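Local coordinates for protein paenibacillus xanthan lyase (PDB 6F2P) that probably cleaves the polysaccharide xanthan as a calcium-containing family 8 polysaccharide lyase with additional C-terminal beta-sandwich domains, at residues 796-801 and 891-896; 821-826 and 847-852; 777-782 and 803-808. All coordinates share one frame; numbering follows the deposited sequence.

Contact 1. Residues 796-801 and 891-896. With CA (calcium ion), chain D; CA (calcium ion), chain C.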
ATOM      1  N   LEU A 796     -14.908 -28.805  -0.884  1.00 31.55           N
ATOM      2  CA  LEU A 796     -13.538 -28.408  -1.194  1.00 26.67           C
ATOM      3  C   LEU A 796     -12.619 -29.620  -1.216  1.00 31.96           C
ATOM      4  O   LEU A 796     -12.400 -30.264  -0.184  1.00 31.11           O
ATOM      5  CB  LEU A 796     -13.014 -27.373  -0.191  1.00 28.96           C
ATOM      6  CG  LEU A 796     -11.674 -26.746  -0.586  1.00 24.67           C
ATOM      7  CD1 LEU A 796     -11.816 -26.057  -1.924  1.00 24.94           C
ATOM      8  CD2 LEU A 796     -11.154 -25.777   0.463  1.00 15.57           C
ATOM      9  N   GLY A 797     -12.088 -29.927  -2.396  1.00 35.74           N
ATOM     10  CA  GLY A 797     -11.224 -31.079  -2.568  1.00 25.51           C
ATOM     11  C   GLY A 797      -9.783 -30.700  -2.344  1.00 25.67           C
ATOM     12  O   GLY A 797      -9.198 -29.972  -3.137  1.00 30.03           O
ATOM     13  N   PHE A 798      -9.212 -31.174  -1.244  1.00 29.20           N
ATOM     14  CA  PHE A 798      -7.792 -30.985  -0.997  1.00 29.79           C
ATOM     15  C   PHE A 798      -7.050 -31.817  -2.027  1.00 32.81           C
ATOM     16  O   PHE A 798      -7.556 -32.845  -2.471  1.00 39.76           O
ATOM     17  CB  PHE A 798      -7.405 -31.467   0.402  1.00 27.44           C
ATOM     18  CG  PHE A 798      -7.850 -30.560   1.510  1.00 28.18           C
ATOM     19  CD1 PHE A 798      -8.931 -29.699   1.342  1.00 30.31           C
ATOM     20  CD2 PHE A 798      -7.183 -30.564   2.727  1.00 28.70           C
ATOM     21  CE1 PHE A 798      -9.347 -28.861   2.376  1.00 22.04           C
ATOM     22  CE2 PHE A 798      -7.587 -29.729   3.766  1.00 22.00           C
ATOM     23  CZ  PHE A 798      -8.671 -28.875   3.591  1.00 21.35           C
ATOM     24  N   ASN A 799      -5.856 -31.377  -2.405  1.00 32.71           N
ATOM     25  CA  ASN A 799      -5.026 -32.135  -3.336  1.00 33.27           C
ATOM     26  C   ASN A 799      -3.716 -32.556  -2.697  1.00 33.11           C
ATOM     27  O   ASN A 799      -2.748 -32.853  -3.392  1.00 38.03           O
ATOM     28  CB  ASN A 799      -4.764 -31.323  -4.597  1.00 29.11           C
ATOM     29  CG  ASN A 799      -5.972 -31.271  -5.499  1.00 33.94           C
ATOM     30  OD1 ASN A 799      -6.513 -32.308  -5.882  1.00 36.22           O
ATOM     31  ND2 ASN A 799      -6.420 -30.062  -5.829  1.00 33.07           N
ATOM     32  N   ASN A 800      -3.710 -32.575  -1.368  1.00 31.35           N
ATOM     33  CA  ASN A 800      -2.529 -32.883  -0.574  1.00 32.66           C
ATOM     34  C   ASN A 800      -1.817 -34.165  -0.993  1.00 36.18           C
ATOM     35  O   ASN A 800      -2.445 -35.222  -1.099  1.00 33.45           O
ATOM     36  CB  ASN A 800      -2.902 -32.928   0.906  1.00 35.22           C
ATOM     37  CG  ASN A 800      -3.518 -31.624   1.386  1.00 35.13           C
ATOM     38  OD1 ASN A 800      -4.210 -30.941   0.629  1.00 34.74           O
ATOM     39  ND2 ASN A 800      -3.259 -31.266   2.641  1.00 30.10           N
ATOM     40  N   ASN A 801      -0.504 -34.036  -1.228  1.00 41.31           N
ATOM     41  CA  ASN A 801       0.361 -35.096  -1.760  1.00 36.96           C
ATOM     42  C   ASN A 801       0.907 -36.021  -0.706  1.00 35.27           C
ATOM     43  O   ASN A 801       1.069 -37.210  -0.944  1.00 42.97           O
ATOM     44  CB  ASN A 801       1.605 -34.502  -2.430  1.00 35.62           C
ATOM     45  CG  ASN A 801       1.284 -33.619  -3.592  1.00 41.84           C
ATOM     46  OD1 ASN A 801       1.757 -32.484  -3.661  1.00 55.69           O
ATOM     47  ND2 ASN A 801       0.501 -34.133  -4.535  1.00 40.42           N
ATOM     48  N   LEU A 891      -8.819 -35.052   0.403  1.00 33.22           N
ATOM     49  CA  LEU A 891      -9.941 -34.857   1.307  1.00 28.73           C
ATOM     50  C   LEU A 891     -11.019 -34.041   0.618  1.00 32.31           C
ATOM     51  O   LEU A 891     -10.719 -33.146  -0.179  1.00 36.03           O
ATOM     52  CB  LEU A 891      -9.464 -34.135   2.566  1.00 30.61           C
ATOM     53  CG  LEU A 891     -10.455 -33.800   3.681  1.00 29.24           C
ATOM     54  CD1 LEU A 891     -10.970 -35.064   4.361  1.00 32.96           C
ATOM     55  CD2 LEU A 891      -9.795 -32.878   4.695  1.00 23.39           C
ATOM     56  N   MET A 892     -12.273 -34.364   0.913  1.00 25.25           N
ATOM     57  CA  MET A 892     -13.401 -33.585   0.422  1.00 28.13           C
ATOM     58  C   MET A 892     -14.067 -32.844   1.583  1.00 34.46           C
ATOM     59  O   MET A 892     -14.992 -33.364   2.215  1.00 37.38           O
ATOM     60  CB  MET A 892     -14.419 -34.489  -0.284  1.00 31.43           C
ATOM     61  CG  MET A 892     -13.991 -34.968  -1.661  1.00 30.57           C
ATOM     62  SD  MET A 892     -13.949 -33.636  -2.881  1.00 31.58           S
ATOM     63  CE  MET A 892     -12.788 -34.322  -4.059  1.00 24.07           C
ATOM     64  N   LEU A 893     -13.595 -31.632   1.860  1.00 30.96           N
ATOM     65  CA  LEU A 893     -14.103 -30.835   2.977  1.00 27.88           C
ATOM     66  C   LEU A 893     -15.360 -30.043   2.600  1.00 27.16           C
ATOM     67  O   LEU A 893     -15.348 -29.262   1.648  1.00 28.93           O
ATOM     68  CB  LEU A 893     -13.002 -29.896   3.473  1.00 23.51           C
ATOM     69  CG  LEU A 893     -13.278 -28.914   4.613  1.00 25.06           C
ATOM     70  CD1 LEU A 893     -13.795 -29.624   5.856  1.00 24.16           C
ATOM     71  CD2 LEU A 893     -11.995 -28.158   4.926  1.00 28.69           C
ATOM     72  N   ASP A 894     -16.442 -30.238   3.346  1.00 21.44           N
ATOM     73  CA  ASP A 894     -17.689 -29.536   3.047  1.00 26.12           C
ATOM     74  C   ASP A 894     -17.796 -28.250   3.857  1.00 28.12           C
ATOM     75  O   ASP A 894     -17.994 -27.176   3.290  1.00 28.10           O
ATOM     76  CB  ASP A 894     -18.913 -30.437   3.286  1.00 25.27           C
ATOM     77  CG  ASP A 894     -20.227 -29.800   2.809  1.00 31.83           C
ATOM     78  OD1 ASP A 894     -20.181 -28.703   2.203  1.00 28.73           O
ATOM     79  OD2 ASP A 894     -21.306 -30.401   3.026  1.00 21.63           O
ATOM     80  N   ASN A 895     -17.668 -28.362   5.178  1.00 27.19           N
ATOM     81  CA  ASN A 895     -17.757 -27.186   6.040  1.00 26.87           C
ATOM     82  C   ASN A 895     -17.206 -27.396   7.449  1.00 24.43           C
ATOM     83  O   ASN A 895     -16.744 -28.481   7.792  1.00 20.04           O
ATOM     84  CB  ASN A 895     -19.196 -26.652   6.100  1.00 22.87           C
ATOM     85  CG  ASN A 895     -20.172 -27.631   6.745  1.00 28.29           C
ATOM     86  OD1 ASN A 895     -19.802 -28.438   7.596  1.00 28.18           O
ATOM     87  ND2 ASN A 895     -21.436 -27.546   6.345  1.00 29.96           N
ATOM     88  N   PHE A 896     -17.249 -26.333   8.245  1.00 23.05           N
ATOM     89  CA  PHE A 896     -17.002 -26.416   9.674  1.00 20.40           C
ATOM     90  C   PHE A 896     -18.265 -25.956  10.390  1.00 27.80           C
ATOM     91  O   PHE A 896     -19.036 -25.159   9.855  1.00 26.95           O
ATOM     92  CB  PHE A 896     -15.849 -25.505  10.094  1.00 18.75           C
ATOM     93  CG  PHE A 896     -14.495 -25.951   9.613  1.00 23.35           C
ATOM     94  CD1 PHE A 896     -13.845 -27.009  10.226  1.00 20.51           C
ATOM     95  CD2 PHE A 896     -13.859 -25.288   8.574  1.00 22.48           C
ATOM     96  CE1 PHE A 896     -12.600 -27.416   9.800  1.00 22.94           C
ATOM     97  CE2 PHE A 896     -12.603 -25.688   8.142  1.00 28.54           C
ATOM     98  CZ  PHE A 896     -11.975 -26.758   8.757  1.00 25.91           C
TER
HETATM   99 CA    CA D1103       2.520 -31.451  -1.453  1.00 41.69          CA
HETATM  100 CA    CA C1102     -19.958 -26.622   1.344  1.00 24.30          CA

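Contact 2. Residues 821-826 and 847-852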
ATOM      1  N   VAL A 821     -15.441 -28.128  17.874  1.00 35.56           N
ATOM      2  CA  VAL A 821     -15.226 -27.910  16.445  1.00 28.04           C
ATOM      3  C   VAL A 821     -15.528 -29.145  15.605  1.00 28.83           C
ATOM      4  O   VAL A 821     -14.871 -30.174  15.742  1.00 34.19           O
ATOM      5  CB  VAL A 821     -13.798 -27.447  16.148  1.00 23.32           C
ATOM      6  CG1 VAL A 821     -13.619 -27.240  14.650  1.00 22.22           C
ATOM      7  CG2 VAL A 821     -13.507 -26.167  16.900  1.00 20.99           C
ATOM      8  N   LYS A 822     -16.527 -29.026  14.735  1.00 24.71           N
ATOM      9  CA  LYS A 822     -16.941 -30.117  13.860  1.00 25.02           C
ATOM     10  C   LYS A 822     -16.690 -29.793  12.384  1.00 29.17           C
ATOM     11  O   LYS A 822     -16.704 -28.632  11.971  1.00 28.09           O
ATOM     12  CB  LYS A 822     -18.426 -30.432  14.072  1.00 25.86           C
ATOM     13  CG  LYS A 822     -18.793 -30.787  15.503  1.00 33.33           C
ATOM     14  CD  LYS A 822     -20.229 -31.300  15.629  1.00 33.69           C
ATOM     15  CE  LYS A 822     -20.442 -31.979  16.979  1.00 34.94           C
ATOM     16  NZ  LYS A 822     -21.828 -32.492  17.189  1.00 35.43           N
ATOM     17  N   SER A 823     -16.464 -30.823  11.582  1.00 26.40           N
ATOM     18  CA  SER A 823     -16.345 -30.624  10.144  1.00 27.08           C
ATOM     19  C   SER A 823     -17.162 -31.671   9.408  1.00 24.00           C
ATOM     20  O   SER A 823     -17.225 -32.824   9.830  1.00 28.66           O
ATOM     21  CB  SER A 823     -14.881 -30.680   9.702  1.00 26.69           C
ATOM     22  OG  SER A 823     -14.333 -31.967   9.914  1.00 33.68           O
ATOM     23  N   ARG A 824     -17.813 -31.261   8.326  1.00 24.49           N
ATOM     24  CA  ARG A 824     -18.587 -32.190   7.510  1.00 29.01           C
ATOM     25  C   ARG A 824     -17.742 -32.599   6.319  1.00 25.89           C
ATOM     26  O   ARG A 824     -17.302 -31.756   5.544  1.00 27.98           O
ATOM     27  CB  ARG A 824     -19.912 -31.570   7.054  1.00 24.87           C
ATOM     28  CG  ARG A 824     -20.837 -32.533   6.333  1.00 26.47           C
ATOM     29  CD  ARG A 824     -22.170 -31.873   5.989  1.00 31.94           C
ATOM     30  NE  ARG A 824     -23.264 -32.839   5.898  1.00 41.12           N
ATOM     31  CZ  ARG A 824     -23.832 -33.230   4.762  1.00 41.78           C
ATOM     32  NH1 ARG A 824     -23.421 -32.739   3.604  1.00 36.06           N
ATOM     33  NH2 ARG A 824     -24.821 -34.113   4.784  1.00 46.97           N
ATOM     34  N   ILE A 825     -17.505 -33.901   6.200  1.00 22.30           N
ATOM     35  CA  ILE A 825     -16.620 -34.447   5.190  1.00 26.28           C
ATOM     36  C   ILE A 825     -17.411 -35.298   4.195  1.00 34.55           C
ATOM     37  O   ILE A 825     -18.190 -36.167   4.600  1.00 38.32           O
ATOM     38  CB  ILE A 825     -15.532 -35.331   5.846  1.00 29.21           C
ATOM     39  CG1 ILE A 825     -14.737 -34.537   6.899  1.00 24.41           C
ATOM     40  CG2 ILE A 825     -14.640 -35.973   4.785  1.00 27.78           C
ATOM     41  CD1 ILE A 825     -14.168 -33.223   6.403  1.00 25.64           C
ATOM     42  N   MET A 826     -17.224 -35.048   2.899  1.00 28.39           N
ATOM     43  CA  MET A 826     -17.848 -35.887   1.880  1.00 28.97           C
ATOM     44  C   MET A 826     -17.008 -37.145   1.654  1.00 36.37           C
ATOM     45  O   MET A 826     -15.776 -37.115   1.777  1.00 28.04           O
ATOM     46  CB  MET A 826     -18.006 -35.115   0.575  1.00 27.77           C
ATOM     47  CG  MET A 826     -18.753 -33.811   0.723  1.00 26.15           C
ATOM     48  SD  MET A 826     -20.477 -34.093   1.133  1.00 38.64           S
ATOM     49  CE  MET A 826     -20.490 -33.494   2.806  1.00 41.89           C
ATOM     50  N   GLN A 847      -7.831 -37.407  12.752  1.00 29.29           N
ATOM     51  CA  GLN A 847      -9.014 -38.142  12.339  1.00 30.19           C
ATOM     52  C   GLN A 847      -8.785 -38.807  10.999  1.00 35.92           C
ATOM     53  O   GLN A 847      -8.468 -38.141  10.011  1.00 37.56           O
ATOM     54  CB  GLN A 847     -10.210 -37.197  12.233  1.00 32.94           C
ATOM     55  CG  GLN A 847     -10.665 -36.623  13.559  1.00 38.06           C
ATOM     56  CD  GLN A 847     -11.725 -37.476  14.227  1.00 37.66           C
ATOM     57  OE1 GLN A 847     -12.216 -38.450  13.653  1.00 39.56           O
ATOM     58  NE2 GLN A 847     -12.090 -37.107  15.446  1.00 40.13           N
ATOM     59  N   ASP A 848      -8.943 -40.122  10.961  1.00 31.94           N
ATOM     60  CA  ASP A 848      -8.878 -40.832   9.693  1.00 32.83           C
ATOM     61  C   ASP A 848     -10.204 -40.612   8.957  1.00 34.53           C
ATOM     62  O   ASP A 848     -11.256 -41.151   9.342  1.00 32.34           O
ATOM     63  CB  ASP A 848      -8.551 -42.317   9.911  1.00 27.13           C
ATOM     64  CG  ASP A 848      -8.758 -43.158   8.668  1.00 33.28           C
ATOM     65  OD1 ASP A 848      -8.763 -42.606   7.546  1.00 34.08           O
ATOM     66  OD2 ASP A 848      -8.919 -44.387   8.819  1.00 42.63           O
ATOM     67  N   MET A 849     -10.126 -39.807   7.898  1.00 30.37           N
ATOM     68  CA  MET A 849     -11.291 -39.363   7.145  1.00 28.31           C
ATOM     69  C   MET A 849     -11.703 -40.345   6.050  1.00 31.72           C
ATOM     70  O   MET A 849     -12.556 -40.029   5.221  1.00 32.58           O
ATOM     71  CB  MET A 849     -11.011 -37.999   6.516  1.00 34.04           C
ATOM     72  CG  MET A 849     -10.489 -36.950   7.479  1.00 30.73           C
ATOM     73  SD  MET A 849     -11.826 -36.346   8.497  1.00 46.88           S
ATOM     74  CE  MET A 849     -11.131 -34.860   9.203  1.00 26.43           C
ATOM     75  N   PHE A 850     -11.101 -41.529   6.035  1.00 30.84           N
ATOM     76  CA  PHE A 850     -11.480 -42.537   5.048  1.00 37.07           C
ATOM     77  C   PHE A 850     -12.575 -43.490   5.552  1.00 38.24           C
ATOM     78  O   PHE A 850     -12.602 -43.862   6.728  1.00 39.36           O
ATOM     79  CB  PHE A 850     -10.258 -43.339   4.587  1.00 38.19           C
ATOM     80  CG  PHE A 850     -10.572 -44.367   3.531  1.00 38.14           C
ATOM     81  CD1 PHE A 850     -10.628 -44.009   2.191  1.00 39.83           C
ATOM     82  CD2 PHE A 850     -10.818 -45.690   3.877  1.00 33.14           C
ATOM     83  CE1 PHE A 850     -10.922 -44.947   1.212  1.00 34.20           C
ATOM     84  CE2 PHE A 850     -11.117 -46.630   2.907  1.00 37.82           C
ATOM     85  CZ  PHE A 850     -11.169 -46.259   1.569  1.00 36.14           C
ATOM     86  N   TRP A 851     -13.475 -43.873   4.650  1.00 33.22           N
ATOM     87  CA  TRP A 851     -14.420 -44.954   4.920  1.00 40.99           C
ATOM     88  C   TRP A 851     -15.016 -45.577   3.647  1.00 43.62           C
ATOM     89  O   TRP A 851     -15.045 -44.956   2.581  1.00 39.43           O
ATOM     90  CB  TRP A 851     -15.526 -44.518   5.890  1.00 33.27           C
ATOM     91  CG  TRP A 851     -16.548 -43.587   5.319  1.00 34.84           C
ATOM     92  CD1 TRP A 851     -17.757 -43.922   4.777  1.00 42.07           C
ATOM     93  CD2 TRP A 851     -16.460 -42.164   5.252  1.00 34.29           C
ATOM     94  NE1 TRP A 851     -18.428 -42.792   4.376  1.00 39.57           N
ATOM     95  CE2 TRP A 851     -17.651 -41.698   4.656  1.00 38.72           C
ATOM     96  CE3 TRP A 851     -15.488 -41.237   5.636  1.00 30.08           C
ATOM     97  CZ2 TRP A 851     -17.896 -40.347   4.436  1.00 33.99           C
ATOM     98  CZ3 TRP A 851     -15.731 -39.900   5.418  1.00 32.60           C
ATOM     99  CH2 TRP A 851     -16.925 -39.464   4.821  1.00 33.97           C
ATOM    100  N   THR A 852     -15.489 -46.813   3.788  1.00 48.08           N
ATOM    101  CA  THR A 852     -15.979 -47.616   2.672  1.00 50.23           C
ATOM    102  C   THR A 852     -17.482 -47.853   2.774  1.00 51.58           C
ATOM    103  O   THR A 852     -18.131 -48.224   1.789  1.00 47.98           O
ATOM    104  CB  THR A 852     -15.285 -48.985   2.648  1.00 50.78           C
ATOM    105  OG1 THR A 852     -15.235 -49.507   3.984  1.00 51.98           O
ATOM    106  CG2 THR A 852     -13.868 -48.859   2.114  1.00 39.69           C
TER

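Contact 3. Residues 777-782 and 803-808. With CA (calcium ion), chain D.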
ATOM      1  N   ALA A 777      -2.907 -19.887   4.318  1.00 27.35           N
ATOM      2  CA  ALA A 777      -1.647 -20.589   4.043  1.00 19.97           C
ATOM      3  C   ALA A 777      -1.933 -22.004   3.544  1.00 25.52           C
ATOM      4  O   ALA A 777      -2.925 -22.613   3.933  1.00 26.70           O
ATOM      5  CB  ALA A 777      -0.780 -20.638   5.289  1.00 15.98           C
ATOM      6  N   LEU A 778      -1.063 -22.531   2.687  1.00 34.93           N
ATOM      7  CA  LEU A 778      -1.271 -23.859   2.103  1.00 29.00           C
ATOM      8  C   LEU A 778      -0.017 -24.402   1.415  1.00 32.97           C
ATOM      9  O   LEU A 778       0.901 -23.648   1.085  1.00 35.16           O
ATOM     10  CB  LEU A 778      -2.440 -23.846   1.112  1.00 24.64           C
ATOM     11  CG  LEU A 778      -2.208 -23.198  -0.257  1.00 25.84           C
ATOM     12  CD1 LEU A 778      -3.319 -23.583  -1.212  1.00 20.08           C
ATOM     13  CD2 LEU A 778      -2.117 -21.689  -0.146  1.00 26.13           C
ATOM     14  N   THR A 779       0.012 -25.718   1.215  1.00 29.76           N
ATOM     15  CA  THR A 779       1.120 -26.384   0.541  1.00 29.19           C
ATOM     16  C   THR A 779       0.664 -26.914  -0.806  1.00 31.29           C
ATOM     17  O   THR A 779       1.463 -27.091  -1.733  1.00 38.51           O
ATOM     18  CB  THR A 779       1.614 -27.594   1.336  1.00 26.97           C
ATOM     19  OG1 THR A 779       0.586 -28.592   1.377  1.00 24.89           O
ATOM     20  CG2 THR A 779       1.982 -27.186   2.732  1.00 25.06           C
ATOM     21  N   ASP A 780      -0.628 -27.198  -0.883  1.00 29.11           N
ATOM     22  CA  ASP A 780      -1.244 -27.751  -2.076  1.00 28.88           C
ATOM     23  C   ASP A 780      -2.534 -27.003  -2.384  1.00 33.94           C
ATOM     24  O   ASP A 780      -3.326 -26.721  -1.482  1.00 34.25           O
ATOM     25  CB  ASP A 780      -1.531 -29.238  -1.870  1.00 30.79           C
ATOM     26  CG  ASP A 780      -0.286 -30.089  -1.985  1.00 41.54           C
ATOM     27  OD1 ASP A 780       0.456 -30.182  -0.985  1.00 36.30           O
ATOM     28  OD2 ASP A 780      -0.057 -30.656  -3.082  1.00 37.57           O
ATOM     29  N   THR A 781      -2.746 -26.684  -3.657  1.00 32.26           N
ATOM     30  CA  THR A 781      -3.952 -25.961  -4.052  1.00 31.00           C
ATOM     31  C   THR A 781      -5.194 -26.851  -4.073  1.00 30.51           C
ATOM     32  O   THR A 781      -5.229 -27.870  -4.756  1.00 32.17           O
ATOM     33  CB  THR A 781      -3.785 -25.302  -5.424  1.00 24.73           C
ATOM     34  OG1 THR A 781      -2.707 -24.365  -5.366  1.00 34.70           O
ATOM     35  CG2 THR A 781      -5.056 -24.574  -5.825  1.00 22.78           C
ATOM     36  N   PRO A 782      -6.227 -26.460  -3.315  1.00 34.03           N
ATOM     37  CA  PRO A 782      -7.493 -27.195  -3.331  1.00 31.46           C
ATOM     38  C   PRO A 782      -8.392 -26.725  -4.472  1.00 31.24           C
ATOM     39  O   PRO A 782      -8.224 -25.613  -4.975  1.00 34.07           O
ATOM     40  CB  PRO A 782      -8.114 -26.820  -1.988  1.00 28.62           C
ATOM     41  CG  PRO A 782      -7.632 -25.430  -1.755  1.00 28.09           C
ATOM     42  CD  PRO A 782      -6.242 -25.358  -2.337  1.00 25.32           C
ATOM     43  N   VAL A 803       2.504 -36.360   3.767  1.00 36.06           N
ATOM     44  CA  VAL A 803       2.408 -36.012   5.174  1.00 36.77           C
ATOM     45  C   VAL A 803       2.916 -34.585   5.395  1.00 36.24           C
ATOM     46  O   VAL A 803       3.817 -34.130   4.692  1.00 37.73           O
ATOM     47  CB  VAL A 803       3.171 -37.048   6.036  1.00 30.81           C
ATOM     48  CG1 VAL A 803       3.291 -36.601   7.479  1.00 29.63           C
ATOM     49  CG2 VAL A 803       2.479 -38.393   5.949  1.00 27.51           C
ATOM     50  N   ASP A 804       2.283 -33.883   6.332  1.00 34.65           N
ATOM     51  CA  ASP A 804       2.603 -32.499   6.684  1.00 40.51           C
ATOM     52  C   ASP A 804       2.088 -31.436   5.702  1.00 34.41           C
ATOM     53  O   ASP A 804       2.243 -30.234   5.938  1.00 32.37           O
ATOM     54  CB  ASP A 804       4.096 -32.328   6.991  1.00 45.06           C
ATOM     55  CG  ASP A 804       4.485 -32.962   8.306  1.00 50.66           C
ATOM     56  OD1 ASP A 804       3.607 -33.068   9.193  1.00 55.47           O
ATOM     57  OD2 ASP A 804       5.659 -33.354   8.458  1.00 51.18           O
ATOM     58  N   ASP A 805       1.475 -31.882   4.610  1.00 31.21           N
ATOM     59  CA  ASP A 805       0.737 -30.979   3.739  1.00 29.81           C
ATOM     60  C   ASP A 805      -0.447 -30.419   4.521  1.00 38.44           C
ATOM     61  O   ASP A 805      -1.080 -31.136   5.308  1.00 32.03           O
ATOM     62  CB  ASP A 805       0.213 -31.715   2.506  1.00 32.40           C
ATOM     63  CG  ASP A 805       1.215 -31.757   1.372  1.00 38.73           C
ATOM     64  OD1 ASP A 805       2.245 -31.045   1.435  1.00 33.20           O
ATOM     65  OD2 ASP A 805       0.950 -32.495   0.399  1.00 40.48           O
ATOM     66  N   TYR A 806      -0.751 -29.146   4.308  1.00 32.16           N
ATOM     67  CA  TYR A 806      -1.856 -28.536   5.027  1.00 30.04           C
ATOM     68  C   TYR A 806      -2.581 -27.491   4.197  1.00 29.28           C
ATOM     69  O   TYR A 806      -2.090 -27.057   3.154  1.00 33.40           O
ATOM     70  CB  TYR A 806      -1.363 -27.915   6.339  1.00 29.19           C
ATOM     71  CG  TYR A 806      -0.416 -26.758   6.143  1.00 28.54           C
ATOM     72  CD1 TYR A 806      -0.892 -25.458   6.028  1.00 26.90           C
ATOM     73  CD2 TYR A 806       0.956 -26.964   6.078  1.00 26.04           C
ATOM     74  CE1 TYR A 806      -0.031 -24.396   5.842  1.00 28.60           C
ATOM     75  CE2 TYR A 806       1.825 -25.908   5.897  1.00 27.47           C
ATOM     76  CZ  TYR A 806       1.325 -24.627   5.777  1.00 33.92           C
ATOM     77  OH  TYR A 806       2.181 -23.565   5.598  1.00 36.73           O
ATOM     78  N   VAL A 807      -3.768 -27.117   4.664  1.00 26.36           N
ATOM     79  CA  VAL A 807      -4.488 -25.953   4.168  1.00 24.74           C
ATOM     80  C   VAL A 807      -5.007 -25.215   5.394  1.00 27.02           C
ATOM     81  O   VAL A 807      -5.614 -25.819   6.279  1.00 27.53           O
ATOM     82  CB  VAL A 807      -5.676 -26.331   3.264  1.00 21.39           C
ATOM     83  CG1 VAL A 807      -6.337 -25.077   2.700  1.00 21.56           C
ATOM     84  CG2 VAL A 807      -5.232 -27.265   2.150  1.00 20.01           C
ATOM     85  N   GLU A 808      -4.736 -23.919   5.464  1.00 22.70           N
ATOM     86  CA  GLU A 808      -5.079 -23.137   6.636  1.00 23.34           C
ATOM     87  C   GLU A 808      -6.120 -22.088   6.250  1.00 23.55           C
ATOM     88  O   GLU A 808      -5.896 -21.284   5.338  1.00 25.99           O
ATOM     89  CB  GLU A 808      -3.817 -22.490   7.218  1.00 24.81           C
ATOM     90  CG  GLU A 808      -4.035 -21.675   8.484  1.00 27.30           C
ATOM     91  CD  GLU A 808      -2.731 -21.194   9.097  1.00 26.51           C
ATOM     92  OE1 GLU A 808      -2.283 -21.808  10.092  1.00 30.70           O
ATOM     93  OE2 GLU A 808      -2.155 -20.207   8.588  1.00 22.05           O
TER
HETATM   94 CA    CA D1103       2.520 -31.451  -1.453  1.00 41.69          CA

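Contact 1. Residues 796-801 and 891-896
L796 and L893 form the firm hydrogen-bonded pair of an antiparallel ladder: L796 N donates to L893 O at 2.6 Å, nearly straight (168° at the hydrogen), and L893 N returns a bond to L796 O at 2.7 Å. One step on, G797 stands opposite M892 in a non-hydrogen-bonded pair. Beyond it, F798 N reaches L891 O at 2.7 Å, and the same oxygen receives a CA-H...O contact from G797 CA at 3.2 Å.

The apolar contacts gather mainly on the face that carries L796, F798, L891 and L893. F798 and L891 run side by side in the same direction, and L891 CD2 sits over one face of the phenyl ring, 4.1 Å from its centroid in a CH-pi contact, offset toward the rim. L893, its CG turned anti to the backbone N (chi1 178°), brings CD2 obliquely to CZ of F798 at 3.7 Å. F809 and V807 of strand 806-813 cover F798 from the facing sheet. On the reverse face M892 bends at chi2 and lays SD on G797 CA at 3.7 Å, where no side chain intervenes.

Beyond the pairing of these two segments, each binds a calcium ion. N801 OD1 binds one; D894 binds another through both its backbone O and OD1, while its OD2 forms a salt bridge with R824 NH1. D894 and N895 together face R824 as a classic beta bulge. The ion at D894, completed by E769, E771 and the backbone O of S791 and K794, is probably like the structural calcium of beta-sandwich carbohydrate-binding modules of the family 6 and 35 type.

Contact 2. Residues 821-826 and 847-852
M849 and W851 reach I825 by differently folded side chains. In M849, CG lies anti to the carbonyl carbon, and a bend at chi2 (-76°) brings the sulfur to I825. W851 instead holds CG between its backbone N and carbonyl carbon (chi1 73°), which swings the six-membered end of the indole back to strand 821-826. I825 meets the two with separate branches: CG1 touches M849 SD at 3.8 Å, the two side chains crossing at about a right angle, whereas CG2 approaches W851 CZ3 at 4.1 Å.

The indole comes edge-on to the backbone, with I825 O lying close to the ring plane, 3.5 Å from CH2; the same carbon reaches M826 C at 3.9 Å. The other end of the indole is fixed by a bond from NE1 to E855 O. An Asx turn shapes the chain between strand and tryptophan, D848 OD1 accepting from F850 N at 3.0 Å from above the carboxylate plane.

The contact is buried packing of a strand of one sheet of the beta-sandwich against the loop that follows the edge strand of the other. Strand 817-826, flanked in its sheet by strands 857-867 and 891-900, presents I825 next to F860 and L893, while M849, just past the end of the outermost strand 841-848 of the second sheet, also packs on Y834 of strand 832-838 and on L891.

Contact 3. Residues 777-782 and 803-808
D780 and D805 share a calcium ion, bound by D780 OD1 at 2.5 Å and by D805 OD2 at 2.6 Å, with N801 as a third ligand. The two oxygens, whose charges it probably offsets, lie 2.7 Å apart, consistent with both being metal ligands and not hydrogen-bonded. The side chains cross at about a right angle, their carboxylate planes 61° apart. D805 OD2 also accepts a hydrogen bond from A802 N. In the second shell T779 OG1, set between the backbone N and carbonyl carbon (chi1 66°), donates to the anti lone pair of D780 OD1 at 2.9 Å and accepts from Y806 N at 3.3 Å.

This site lies at the end of an antiparallel strand pair at the edge of a beta-sandwich sheet. E808 N gives a good bond to A777 O at 2.7 Å; the return bond from A777 N is weak. T779 N donates to Y806 O at 3.2 Å.

T779 CG2 meets the Y806 ring obliquely, 3.4 Å from CE2, and A777 CB lies at its edge; R876 adds a cation-pi contact. E808 OE1 forms a salt bridge with R876, and OE2 accepts a hydrogen bond from N776 ND2.

How the contacts relate
From the N terminus, residues 777-782 come first and meet 803-808, closing the short loop of contact 3. Before that loop closes, the chain has passed through 796-801, which waits for 891-896 to complete contact 1; contacts 1 and 3 therefore cross, and they share a calcium ion through D780, D805 and N801. Contact 2 opens and closes later, in series with contact 3 and nested inside the long loop of contact 1. Strand 891-900 lies beside strand 817-826, with M892 O and M826 N probably hydrogen-bonded. Contact 1 joins strands 794-798 and 891-900 of one sheet, contact 3 builds an edge of the other, and contact 2 packs the first sheet against a loop leaving the second.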